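Local coordinates for protein triacylglycerol lipase (Clostridium botulinum, PDB 5AH1) that hydrolyses ester bonds of triacylglycerols and of synthetic polyesters, as a zinc-binding lipase of the alpha/beta-hydrolase fold, at residues S113-Y118 and Y443-S448; L195-E200 and K321-V326; K277-E282 and I288-D293. One frame throughout, in Å; residues are numbered along the deposited sequence.

Contact 1: residues S113-Y118 and Y443-S448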
ATOM      1  N   SER A 113     -15.320  18.463   1.455  1.00 19.96           N
ATOM      2  CA  SER A 113     -16.642  17.949   1.123  1.00 20.91           C
ATOM      3  C   SER A 113     -17.284  17.189   2.285  1.00 20.60           C
ATOM      4  O   SER A 113     -18.264  16.477   2.094  1.00 21.34           O
ATOM      5  CB  SER A 113     -16.594  17.091  -0.148  1.00 22.24           C
ATOM      6  OG  SER A 113     -15.622  16.062  -0.072  1.00 25.39           O
ATOM      7  N   GLY A 114     -16.736  17.363   3.486  1.00 19.34           N
ATOM      8  CA  GLY A 114     -17.366  16.848   4.687  1.00 19.36           C
ATOM      9  C   GLY A 114     -16.957  15.439   5.090  1.00 18.37           C
ATOM     10  O   GLY A 114     -17.654  14.805   5.890  1.00 20.50           O
ATOM     11  N   HIS A 115     -15.839  14.949   4.551  1.00 15.78           N
ATOM     12  CA  HIS A 115     -15.338  13.617   4.871  1.00 15.56           C
ATOM     13  C   HIS A 115     -14.028  13.776   5.632  1.00 14.55           C
ATOM     14  O   HIS A 115     -12.973  13.987   5.029  1.00 14.66           O
ATOM     15  CB  HIS A 115     -15.143  12.809   3.589  1.00 16.43           C
ATOM     16  CG  HIS A 115     -16.329  12.831   2.671  1.00 17.96           C
ATOM     17  ND1 HIS A 115     -17.500  12.163   2.951  1.00 18.88           N
ATOM     18  CD2 HIS A 115     -16.516  13.426   1.469  1.00 18.34           C
ATOM     19  CE1 HIS A 115     -18.364  12.359   1.969  1.00 18.71           C
ATOM     20  NE2 HIS A 115     -17.789  13.120   1.056  1.00 19.44           N
ATOM     21  N   GLU A 116     -14.103  13.703   6.960  1.00 14.20           N
ATOM     22  CA  GLU A 116     -12.925  13.858   7.812  1.00 13.51           C
ATOM     23  C   GLU A 116     -11.871  12.826   7.423  1.00 12.72           C
ATOM     24  O   GLU A 116     -12.139  11.618   7.436  1.00 12.31           O
ATOM     25  CB  GLU A 116     -13.307  13.711   9.287  1.00 14.32           C
ATOM     26  CG  GLU A 116     -12.180  14.070  10.252  1.00 13.94           C
ATOM     27  CD  GLU A 116     -12.534  13.803  11.702  1.00 15.19           C
ATOM     28  OE1 GLU A 116     -13.684  13.416  11.971  1.00 17.12           O
ATOM     29  OE2 GLU A 116     -11.668  13.971  12.582  1.00 15.28           O
ATOM     30  N   THR A 117     -10.688  13.314   7.056  1.00 11.46           N
ATOM     31  CA  THR A 117      -9.642  12.479   6.475  1.00 10.91           C
ATOM     32  C   THR A 117      -8.259  12.932   6.917  1.00 10.50           C
ATOM     33  O   THR A 117      -7.952  14.128   6.918  1.00 10.57           O
ATOM     34  CB  THR A 117      -9.690  12.520   4.928  1.00 11.70           C
ATOM     35  OG1 THR A 117     -10.960  12.043   4.470  1.00 12.20           O
ATOM     36  CG2 THR A 117      -8.589  11.659   4.298  1.00 11.89           C
ATOM     37  N   TYR A 118      -7.440  11.945   7.258  1.00 10.30           N
ATOM     38  CA  TYR A 118      -6.033  12.129   7.607  1.00 10.34           C
ATOM     39  C   TYR A 118      -5.162  11.249   6.742  1.00  9.88           C
ATOM     40  O   TYR A 118      -5.623  10.266   6.143  1.00  9.84           O
ATOM     41  CB  TYR A 118      -5.806  11.762   9.075  1.00 10.54           C
ATOM     42  CG  TYR A 118      -6.715  12.506  10.000  1.00 11.80           C
ATOM     43  CD1 TYR A 118      -6.378  13.776  10.416  1.00 12.91           C
ATOM     44  CD2 TYR A 118      -7.926  11.977  10.415  1.00 12.78           C
ATOM     45  CE1 TYR A 118      -7.199  14.502  11.231  1.00 13.40           C
ATOM     46  CE2 TYR A 118      -8.771  12.708  11.252  1.00 13.64           C
ATOM     47  CZ  TYR A 118      -8.403  13.974  11.649  1.00 13.22           C
ATOM     48  OH  TYR A 118      -9.219  14.737  12.473  1.00 15.28           O
ATOM     49  N   TYR A 443     -16.552   7.289  -2.481  1.00  9.23           N
ATOM     50  CA  TYR A 443     -16.213   6.151  -1.634  1.00  9.20           C
ATOM     51  C   TYR A 443     -16.325   6.529  -0.165  1.00  8.57           C
ATOM     52  O   TYR A 443     -16.794   5.734   0.645  1.00  9.31           O
ATOM     53  CB  TYR A 443     -14.808   5.624  -1.920  1.00  8.88           C
ATOM     54  CG  TYR A 443     -14.505   4.264  -1.322  1.00  8.85           C
ATOM     55  CD1 TYR A 443     -15.482   3.279  -1.217  1.00  9.09           C
ATOM     56  CD2 TYR A 443     -13.224   3.946  -0.907  1.00  9.53           C
ATOM     57  CE1 TYR A 443     -15.195   2.037  -0.706  1.00  8.86           C
ATOM     58  CE2 TYR A 443     -12.935   2.696  -0.399  1.00  8.75           C
ATOM     59  CZ  TYR A 443     -13.918   1.749  -0.300  1.00  8.74           C
ATOM     60  OH  TYR A 443     -13.649   0.478   0.174  1.00  9.36           O
ATOM     61  N   ALA A 444     -15.895   7.741   0.179  1.00  9.15           N
ATOM     62  CA  ALA A 444     -16.014   8.197   1.564  1.00  9.57           C
ATOM     63  C   ALA A 444     -17.485   8.204   1.968  1.00  9.17           C
ATOM     64  O   ALA A 444     -17.825   7.790   3.069  1.00 10.10           O
ATOM     65  CB  ALA A 444     -15.416   9.582   1.745  1.00 10.03           C
ATOM     66  N   SER A 445     -18.342   8.702   1.083  0.68 10.71           N
ATOM     67  CA  SER A 445     -19.786   8.699   1.341  0.68 10.95           C
ATOM     68  C   SER A 445     -20.277   7.258   1.559  0.68  9.96           C
ATOM     69  O   SER A 445     -21.011   6.972   2.514  0.68 11.30           O
ATOM     70  CB  SER A 445     -20.555   9.350   0.194  0.68 11.69           C
ATOM     71  OG  SER A 445     -20.290  10.744   0.118  0.68 12.83           O
ATOM     72  N   PHE A 446     -19.854   6.348   0.683  1.00 10.27           N
ATOM     73  CA  PHE A 446     -20.214   4.940   0.778  1.00 10.03           C
ATOM     74  C   PHE A 446     -19.840   4.406   2.166  1.00  9.89           C
ATOM     75  O   PHE A 446     -20.672   3.818   2.855  1.00 10.07           O
ATOM     76  CB  PHE A 446     -19.508   4.182  -0.363  1.00  9.86           C
ATOM     77  CG  PHE A 446     -19.777   2.687  -0.411  1.00 10.37           C
ATOM     78  CD1 PHE A 446     -19.060   1.809   0.383  1.00 10.47           C
ATOM     79  CD2 PHE A 446     -20.713   2.168  -1.290  1.00 10.51           C
ATOM     80  CE1 PHE A 446     -19.282   0.439   0.319  1.00 12.36           C
ATOM     81  CE2 PHE A 446     -20.936   0.803  -1.360  1.00 11.46           C
ATOM     82  CZ  PHE A 446     -20.220  -0.063  -0.560  1.00 12.26           C
ATOM     83  N   LEU A 447     -18.589   4.615   2.581  1.00  9.52           N
ATOM     84  CA  LEU A 447     -18.114   4.092   3.857  1.00  9.94           C
ATOM     85  C   LEU A 447     -18.889   4.642   5.066  1.00  9.29           C
ATOM     86  O   LEU A 447     -19.048   3.962   6.094  1.00  9.41           O
ATOM     87  CB  LEU A 447     -16.614   4.364   4.014  1.00  9.40           C
ATOM     88  CG  LEU A 447     -15.702   3.610   3.042  1.00  9.55           C
ATOM     89  CD1 LEU A 447     -14.269   4.113   3.180  1.00 11.08           C
ATOM     90  CD2 LEU A 447     -15.743   2.102   3.268  1.00 10.14           C
ATOM     91  N   SER A 448     -19.374   5.876   4.953  1.00  9.67           N
ATOM     92  CA  SER A 448     -20.122   6.509   6.045  1.00  9.49           C
ATOM     93  C   SER A 448     -21.463   5.818   6.346  1.00  9.22           C
ATOM     94  O   SER A 448     -22.041   6.031   7.412  1.00  9.61           O
ATOM     95  CB  SER A 448     -20.383   7.988   5.737  1.00 10.29           C
ATOM     96  OG  SER A 448     -21.504   8.158   4.886  1.00 10.86           O
TER

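Contact 2: residues L195-E200 and K321-V326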
ATOM      1  N   LEU A 195      -3.880  -4.871  16.526  1.00  7.87           N
ATOM      2  CA  LEU A 195      -4.782  -4.189  17.441  1.00  8.10           C
ATOM      3  C   LEU A 195      -5.760  -5.176  18.069  1.00  7.67           C
ATOM      4  O   LEU A 195      -5.957  -5.187  19.277  1.00  7.82           O
ATOM      5  CB  LEU A 195      -5.549  -3.067  16.735  1.00  8.22           C
ATOM      6  CG  LEU A 195      -4.736  -1.805  16.425  1.00  8.41           C
ATOM      7  CD1 LEU A 195      -5.543  -0.911  15.499  1.00 10.02           C
ATOM      8  CD2 LEU A 195      -4.345  -1.067  17.696  1.00  9.32           C
ATOM      9  N   SER A 196      -6.329  -6.043  17.240  1.00  8.06           N
ATOM     10  CA  SER A 196      -7.380  -6.939  17.693  1.00  9.19           C
ATOM     11  C   SER A 196      -6.844  -8.067  18.561  1.00  9.36           C
ATOM     12  O   SER A 196      -7.414  -8.376  19.601  1.00 10.66           O
ATOM     13  CB  SER A 196      -8.101  -7.538  16.483  1.00 10.20           C
ATOM     14  OG  SER A 196      -8.700  -6.547  15.659  1.00 12.00           O
ATOM     15  N   GLU A 197      -5.748  -8.683  18.132  1.00  8.89           N
ATOM     16  CA  GLU A 197      -5.282  -9.918  18.762  1.00 10.13           C
ATOM     17  C   GLU A 197      -3.900  -9.843  19.404  1.00 10.55           C
ATOM     18  O   GLU A 197      -3.511 -10.766  20.107  1.00 11.73           O
ATOM     19  CB  GLU A 197      -5.311 -11.065  17.751  1.00 10.75           C
ATOM     20  CG  GLU A 197      -6.702 -11.372  17.227  1.00 12.06           C
ATOM     21  CD  GLU A 197      -6.796 -12.740  16.583  1.00 14.04           C
ATOM     22  OE1 GLU A 197      -6.635 -13.745  17.297  1.00 17.26           O
ATOM     23  OE2 GLU A 197      -7.012 -12.824  15.361  1.00 13.86           O
ATOM     24  N   GLY A 198      -3.162  -8.765  19.174  1.00  9.98           N
ATOM     25  CA  GLY A 198      -1.822  -8.652  19.718  1.00 10.30           C
ATOM     26  C   GLY A 198      -0.797  -9.594  19.093  1.00 10.77           C
ATOM     27  O   GLY A 198      -1.026 -10.155  18.020  1.00 11.85           O
ATOM     28  N   SER A 199       0.344  -9.740  19.769  1.00 10.64           N
ATOM     29  CA  SER A 199       1.421 -10.629  19.351  1.00 10.94           C
ATOM     30  C   SER A 199       1.847 -11.505  20.517  1.00 10.85           C
ATOM     31  O   SER A 199       2.317 -11.006  21.541  1.00 10.69           O
ATOM     32  CB  SER A 199       2.621  -9.810  18.880  1.00 10.64           C
ATOM     33  OG  SER A 199       3.778 -10.625  18.873  1.00 10.85           O
ATOM     34  N   GLU A 200       1.685 -12.816  20.369  0.57 11.93           N
ATOM     35  CA  GLU A 200       2.069 -13.750  21.423  0.57 12.66           C
ATOM     36  C   GLU A 200       3.560 -13.653  21.723  0.57 12.01           C
ATOM     37  O   GLU A 200       3.975 -13.703  22.880  0.57 12.36           O
ATOM     38  CB  GLU A 200       1.701 -15.190  21.038  0.57 15.00           C
ATOM     39  CG  GLU A 200       0.197 -15.450  20.900  0.57 17.41           C
ATOM     40  CD  GLU A 200      -0.592 -15.098  22.153  0.57 19.16           C
ATOM     41  OE1 GLU A 200      -0.188 -15.518  23.258  0.57 20.61           O
ATOM     42  OE2 GLU A 200      -1.631 -14.413  22.026  0.57 18.97           O
ATOM     43  N   LYS A 321      -5.312 -12.064   9.641  1.00  8.24           N
ATOM     44  CA  LYS A 321      -6.631 -12.521   9.208  1.00  9.33           C
ATOM     45  C   LYS A 321      -7.641 -11.402   9.221  1.00  8.48           C
ATOM     46  O   LYS A 321      -7.483 -10.384   9.908  1.00  9.29           O
ATOM     47  CB  LYS A 321      -7.121 -13.672  10.082  1.00 11.50           C
ATOM     48  CG  LYS A 321      -7.536 -13.307  11.472  1.00 16.05           C
ATOM     49  CD  LYS A 321      -8.010 -14.511  12.272  1.00 20.10           C
ATOM     50  CE  LYS A 321      -9.470 -14.795  12.079  1.00 23.59           C
ATOM     51  NZ  LYS A 321      -9.913 -15.840  13.058  1.00 24.71           N
ATOM     52  N   ALA A 322      -8.693 -11.599   8.436  1.00  8.34           N
ATOM     53  CA  ALA A 322      -9.836 -10.699   8.463  1.00  8.18           C
ATOM     54  C   ALA A 322     -10.565 -10.887   9.784  1.00  8.34           C
ATOM     55  O   ALA A 322     -11.020 -11.992  10.107  1.00  9.44           O
ATOM     56  CB  ALA A 322     -10.787 -10.989   7.300  1.00  9.91           C
ATOM     57  N   GLN A 323     -10.658  -9.813  10.559  1.00  7.91           N
ATOM     58  CA  GLN A 323     -11.310  -9.848  11.861  1.00  8.02           C
ATOM     59  C   GLN A 323     -12.829  -9.818  11.704  1.00  9.69           C
ATOM     60  O   GLN A 323     -13.352  -9.184  10.791  1.00 10.09           O
ATOM     61  CB  GLN A 323     -10.811  -8.658  12.680  1.00  8.43           C
ATOM     62  CG  GLN A 323      -9.313  -8.744  12.993  1.00  9.63           C
ATOM     63  CD  GLN A 323      -8.991  -9.918  13.900  1.00  9.71           C
ATOM     64  OE1 GLN A 323      -9.709 -10.190  14.863  1.00 11.27           O
ATOM     65  NE2 GLN A 323      -7.917 -10.629  13.601  1.00 10.29           N
ATOM     66  N   PRO A 324     -13.547 -10.501  12.607  1.00 10.35           N
ATOM     67  CA  PRO A 324     -14.986 -10.731  12.380  1.00 10.50           C
ATOM     68  C   PRO A 324     -15.856  -9.489  12.521  1.00 10.57           C
ATOM     69  O   PRO A 324     -16.986  -9.480  12.042  1.00 11.53           O
ATOM     70  CB  PRO A 324     -15.336 -11.773  13.443  1.00 12.41           C
ATOM     71  CG  PRO A 324     -14.283 -11.641  14.484  1.00 13.16           C
ATOM     72  CD  PRO A 324     -13.040 -11.304  13.736  1.00 11.94           C
ATOM     73  N   ASP A 325     -15.321  -8.463  13.169  1.00 10.83           N
ATOM     74  CA  ASP A 325     -16.049  -7.224  13.432  1.00 11.02           C
ATOM     75  C   ASP A 325     -15.596  -6.045  12.563  1.00 11.01           C
ATOM     76  O   ASP A 325     -15.907  -4.902  12.872  1.00 12.68           O
ATOM     77  CB  ASP A 325     -15.927  -6.881  14.918  1.00 12.73           C
ATOM     78  CG  ASP A 325     -14.480  -6.726  15.403  1.00 14.28           C
ATOM     79  OD1 ASP A 325     -13.514  -7.243  14.789  1.00 13.22           O
ATOM     80  OD2 ASP A 325     -14.315  -6.075  16.457  1.00 17.20           O
ATOM     81  N   VAL A 326     -14.875  -6.335  11.476  1.00  9.27           N
ATOM     82  CA  VAL A 326     -14.362  -5.319  10.576  1.00  9.43           C
ATOM     83  C   VAL A 326     -14.854  -5.609   9.158  1.00  9.05           C
ATOM     84  O   VAL A 326     -14.868  -6.770   8.717  1.00  9.91           O
ATOM     85  CB  VAL A 326     -12.795  -5.332  10.617  1.00  9.25           C
ATOM     86  CG1 VAL A 326     -12.196  -4.322   9.642  1.00  9.31           C
ATOM     87  CG2 VAL A 326     -12.289  -5.087  12.030  1.00  9.18           C
TER
HETATM   88  O   HOH W   1     -11.334  -5.664  15.571  1.00 12.10           O
HETATM   89  O   HOH W   2      -8.870 -15.347  15.993  1.00 32.62           O

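Contact 3: residues K277-E282 and I288-D293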
ATOM      1  N   LYS A 277      20.063   5.953   8.918  1.00 11.19           N
ATOM      2  CA  LYS A 277      19.769   7.376   8.754  1.00 12.28           C
ATOM      3  C   LYS A 277      20.818   8.037   7.868  1.00 12.97           C
ATOM      4  O   LYS A 277      21.976   7.617   7.851  1.00 12.97           O
ATOM      5  CB  LYS A 277      19.748   8.084  10.108  1.00 14.43           C
ATOM      6  CG  LYS A 277      18.652   7.574  11.005  1.00 17.77           C
ATOM      7  CD  LYS A 277      18.748   8.140  12.416  1.00 20.98           C
ATOM      8  CE  LYS A 277      18.337   9.587  12.482  1.00 23.42           C
ATOM      9  NZ  LYS A 277      17.949   9.933  13.884  1.00 24.46           N
ATOM     10  N   LYS A 278      20.429   9.080   7.143  1.00 13.50           N
ATOM     11  CA  LYS A 278      21.396   9.905   6.435  1.00 15.04           C
ATOM     12  C   LYS A 278      22.411  10.486   7.429  1.00 16.18           C
ATOM     13  O   LYS A 278      22.035  11.030   8.465  1.00 17.64           O
ATOM     14  CB  LYS A 278      20.690  11.020   5.673  1.00 16.70           C
ATOM     15  CG  LYS A 278      21.645  11.833   4.797  1.00 18.64           C
ATOM     16  CD  LYS A 278      20.955  12.449   3.589  1.00 22.39           C
ATOM     17  CE  LYS A 278      20.009  13.518   3.996  1.00 23.81           C
ATOM     18  NZ  LYS A 278      19.538  14.256   2.799  1.00 23.81           N
ATOM     19  N   GLN A 279      23.697  10.353   7.121  1.00 16.09           N
ATOM     20  CA  GLN A 279      24.753  10.782   8.040  1.00 17.24           C
ATOM     21  C   GLN A 279      24.961  12.291   8.016  1.00 16.27           C
ATOM     22  O   GLN A 279      24.636  12.964   7.038  1.00 15.61           O
ATOM     23  CB  GLN A 279      26.072  10.074   7.709  1.00 19.53           C
ATOM     24  CG  GLN A 279      26.030   8.556   7.878  1.00 22.89           C
ATOM     25  CD  GLN A 279      27.217   7.849   7.218  1.00 25.94           C
ATOM     26  OE1 GLN A 279      27.900   8.415   6.365  1.00 27.56           O
ATOM     27  NE2 GLN A 279      27.435   6.591   7.588  1.00 27.70           N
ATOM     28  N   ASN A 280      25.521  12.828   9.095  1.00 16.52           N
ATOM     29  CA  ASN A 280      25.838  14.243   9.141  1.00 17.39           C
ATOM     30  C   ASN A 280      26.765  14.627   7.990  1.00 18.50           C
ATOM     31  O   ASN A 280      27.816  14.006   7.788  1.00 19.69           O
ATOM     32  CB  ASN A 280      26.492  14.593  10.471  1.00 17.90           C
ATOM     33  CG  ASN A 280      26.647  16.078  10.655  1.00 19.36           C
ATOM     34  OD1 ASN A 280      27.707  16.643  10.381  1.00 19.94           O
ATOM     35  ND2 ASN A 280      25.584  16.728  11.115  1.00 19.53           N
ATOM     36  N   GLY A 281      26.348  15.625   7.221  1.00 18.77           N
ATOM     37  CA  GLY A 281      27.123  16.120   6.099  1.00 19.06           C
ATOM     38  C   GLY A 281      27.054  15.286   4.831  1.00 18.97           C
ATOM     39  O   GLY A 281      27.764  15.559   3.866  1.00 20.72           O
ATOM     40  N   GLU A 282      26.215  14.259   4.828  1.00 17.20           N
ATOM     41  CA  GLU A 282      26.103  13.361   3.685  1.00 16.43           C
ATOM     42  C   GLU A 282      25.115  13.925   2.683  1.00 16.08           C
ATOM     43  O   GLU A 282      24.067  14.436   3.059  1.00 16.81           O
ATOM     44  CB  GLU A 282      25.642  11.987   4.156  1.00 15.67           C
ATOM     45  CG  GLU A 282      25.695  10.913   3.084  1.00 14.77           C
ATOM     46  CD  GLU A 282      25.251   9.553   3.589  1.00 14.59           C
ATOM     47  OE1 GLU A 282      24.375   9.493   4.479  1.00 14.47           O
ATOM     48  OE2 GLU A 282      25.766   8.532   3.089  1.00 16.00           O
ATOM     49  N   ILE A 288      21.592   7.688  -0.800  1.00 12.86           N
ATOM     50  CA  ILE A 288      20.890   6.715  -1.633  1.00 14.09           C
ATOM     51  C   ILE A 288      21.803   5.566  -2.076  1.00 14.48           C
ATOM     52  O   ILE A 288      21.415   4.394  -2.023  1.00 14.03           O
ATOM     53  CB  ILE A 288      20.234   7.405  -2.865  1.00 15.98           C
ATOM     54  CG1 ILE A 288      19.124   8.374  -2.424  1.00 17.50           C
ATOM     55  CG2 ILE A 288      19.691   6.369  -3.845  1.00 16.37           C
ATOM     56  CD1 ILE A 288      18.101   7.834  -1.459  1.00 18.87           C
ATOM     57  N   GLU A 289      23.014   5.893  -2.508  1.00 14.50           N
ATOM     58  CA  GLU A 289      23.950   4.860  -2.928  1.00 16.30           C
ATOM     59  C   GLU A 289      24.270   3.925  -1.761  1.00 14.71           C
ATOM     60  O   GLU A 289      24.357   2.702  -1.926  1.00 14.17           O
ATOM     61  CB  GLU A 289      25.225   5.503  -3.480  1.00 20.48           C
ATOM     62  CG  GLU A 289      26.202   4.519  -4.095  1.00 26.08           C
ATOM     63  CD  GLU A 289      27.211   5.193  -5.005  1.00 31.10           C
ATOM     64  OE1 GLU A 289      27.374   6.431  -4.916  1.00 33.24           O
ATOM     65  OE2 GLU A 289      27.842   4.478  -5.817  1.00 33.44           O
ATOM     66  N   ARG A 290      24.458   4.503  -0.581  1.00 14.27           N
ATOM     67  CA  ARG A 290      24.781   3.719   0.598  1.00 14.24           C
ATOM     68  C   ARG A 290      23.631   2.777   0.974  1.00 13.35           C
ATOM     69  O   ARG A 290      23.861   1.599   1.265  1.00 14.34           O
ATOM     70  CB  ARG A 290      25.160   4.648   1.752  1.00 15.06           C
ATOM     71  CG  ARG A 290      25.719   3.939   2.956  1.00 15.94           C
ATOM     72  CD  ARG A 290      26.362   4.925   3.917  1.00 15.48           C
ATOM     73  NE  ARG A 290      25.467   6.003   4.315  1.00 15.07           N
ATOM     74  CZ  ARG A 290      24.587   5.932   5.316  1.00 15.07           C
ATOM     75  NH1 ARG A 290      24.456   4.824   6.041  1.00 15.13           N
ATOM     76  NH2 ARG A 290      23.829   6.985   5.596  1.00 15.01           N
ATOM     77  N   VAL A 291      22.398   3.272   0.926  1.00 12.91           N
ATOM     78  CA  VAL A 291      21.244   2.424   1.190  1.00 12.49           C
ATOM     79  C   VAL A 291      21.111   1.325   0.126  1.00 11.80           C
ATOM     80  O   VAL A 291      20.888   0.161   0.459  1.00 11.98           O
ATOM     81  CB  VAL A 291      19.957   3.259   1.300  1.00 12.86           C
ATOM     82  CG1 VAL A 291      18.737   2.371   1.390  1.00 13.68           C
ATOM     83  CG2 VAL A 291      20.033   4.163   2.524  1.00 13.90           C
ATOM     84  N   LEU A 292      21.264   1.677  -1.149  1.00 11.34           N
ATOM     85  CA  LEU A 292      21.205   0.666  -2.210  1.00 12.81           C
ATOM     86  C   LEU A 292      22.236  -0.438  -2.061  1.00 12.87           C
ATOM     87  O   LEU A 292      21.961  -1.596  -2.391  1.00 13.40           O
ATOM     88  CB  LEU A 292      21.363   1.312  -3.581  1.00 14.60           C
ATOM     89  CG  LEU A 292      20.117   2.040  -4.065  1.00 16.03           C
ATOM     90  CD1 LEU A 292      20.444   2.820  -5.319  1.00 17.43           C
ATOM     91  CD2 LEU A 292      18.968   1.052  -4.335  1.00 17.89           C
ATOM     92  N   ASP A 293      23.414  -0.079  -1.562  1.00 13.37           N
ATOM     93  CA  ASP A 293      24.517  -1.023  -1.412  1.00 14.96           C
ATOM     94  C   ASP A 293      24.476  -1.783  -0.092  1.00 14.88           C
ATOM     95  O   ASP A 293      25.338  -2.626   0.168  1.00 16.97           O
ATOM     96  CB  ASP A 293      25.857  -0.290  -1.504  1.00 17.52           C
ATOM     97  CG  ASP A 293      26.191   0.153  -2.910  1.00 20.69           C
ATOM     98  OD1 ASP A 293      25.442  -0.180  -3.853  1.00 22.43           O
ATOM     99  OD2 ASP A 293      27.222   0.833  -3.073  1.00 21.58           O
TER
HETATM  100  O   HOH W   3      23.535   5.514   8.758  1.00 13.90           O

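Contact 1: residues S113-Y118 and Y443-S448
The imidazole of His115 lies against the small methyl group of Ala444, whose CB sits 3.7 Å from the ring centroid and 24° off the ring normal, a CH-pi contact over one face. Ala444 CB is displaced toward CG and ND1, 3.5 Å from His115 CG. Ser113 O lies over the opposite face, so a methyl and a backbone oxygen sandwich the ring. With CG anti to the carbonyl carbon (chi1 -49°), His115 swings its ring across to the helix; alanine suits the facing position because its single carbon lets the flat ring come close. In one of its two conformers Ser445 OG lies obliquely 3.1 Å from His115 CE1, perhaps a weak polar contact. Gly114, with positive phi (90°), is the C-prime residue of the Schellman motif ending helix 106-112; a CB at these angles would run into Ser113 O. Thr117 OG1 donates to His115 O at 2.9 Å from above the carbonyl plane, just where the chain enters edge strand 117-120. Ala444 also touches Leu110 of helix 106-112. Helix 437-448 packs on a face of the parallel sheet, with Ala444 over strand 80-83 and Tyr443 and Leu447 over strand 327-331.

Contact 2: residues L195-E200 and K321-V326
Glu197 and Gln323 are joined by the one direct hydrogen bond of this contact: Gln323 NE2 donates to Glu197 OE2 at 3.0 Å, nearly straight at 173°. The acceptor uses its anti lone pair and lies in the amide plane of Gln323, although the carboxylate and amide planes are turned 63° from each other. A bend at chi2 (-65°) folds the glutamine back on itself, bringing its CG and amide against Ser196. There the packing is close: Ser196 CB lies 3.5 Å from Gln323 OE1, and Ser196 OG is equally near Gln323 CG. Serine is small enough for this approach, while its hydroxyl also bonds to Thr192 O one helical turn back. Gln193 adds weak bonds to both Gln323 NE2 and Glu197 OE2, and the uncharged NE2 donor of Gln323 suits a buried place beside Glu197 OE2 and Gln193 OE1.

The outer side is looser and wet. Lys321 lays its CD 3.7 Å from Glu197 OE2, but Lys321 NZ stays 4.8 Å from that oxygen; a water links the two residues instead, accepting from NZ and donating weakly to Glu197 OE1. A second water donates to both Ser196 OG and Asp325 OD1, each at 2.8 Å.

Gln323 to Val326 form a type I beta turn leading into strand 327-331. The arrangement thus joins the C-terminal end of helix 183-197, which follows the probable nucleophile elbow of this alpha/beta-hydrolase, to the loop entering an inner strand of the parallel sheet.

Contact 3: residues K277-E282 and I288-D293
Arg290 presents NE and NH2 to the two carboxylate oxygens of Glu282, NE to OE2 and NH2 to OE1, both at 2.8 Å. Each carboxylate oxygen offers its syn lone pair, and the two charged groups lie nearly coplanar, 18° apart, so the salt bridge is bidentate and fairly straight (171° at NE). Arg290 NH2 has a second acceptor, Lys277 O at 3.0 Å, close to the guanidinium plane. Arg290 NH1 reaches the same carbonyl through a water, which accepts from NH1 and donates to Lys277 O. Arginine suits this place because its planar group can serve several acceptors at once. A bend at chi3 lays the guanidinium along the loop. Glu282 OE1 also accepts from Gln279 N at 2.9 Å, on the anti side but tilted out of the carboxylate plane, so this oxygen ties the salt bridge to the backbone of its own loop. The amide of Gln279 stacks over one guanidinium face, with planes 7° apart. Gln279 to Glu282 form a type II beta turn, closed by Glu282 N to Gln279 O at 3.0 Å, with Gly281 at its positive-phi position. The loop runs back along helix 284-292, while Ile288 and Leu292 of that helix pack on Phe250 of helix 242-257.

Contact 3 is a surface contact and local in sequence, joining a loop to the helix that follows it, whereas contacts 1 and 2 are partly buried and bring together distant parts of the chain beside the same parallel sheet. Contact 1 involves the turn leading into edge strand 117-120, contact 2 the approach to the more central strand 327-331; that strand also meets helix 437-448 of contact 1 through Tyr443 and Leu447. Chemistry follows place: a methyl-on-ring contact in 1, an amide-carboxylate bond with bridging waters in 2, and a direct charged pair in 3. Contacts 1 and 3 lie on opposite sides of the chain's centre, their centres about 39 Å apart.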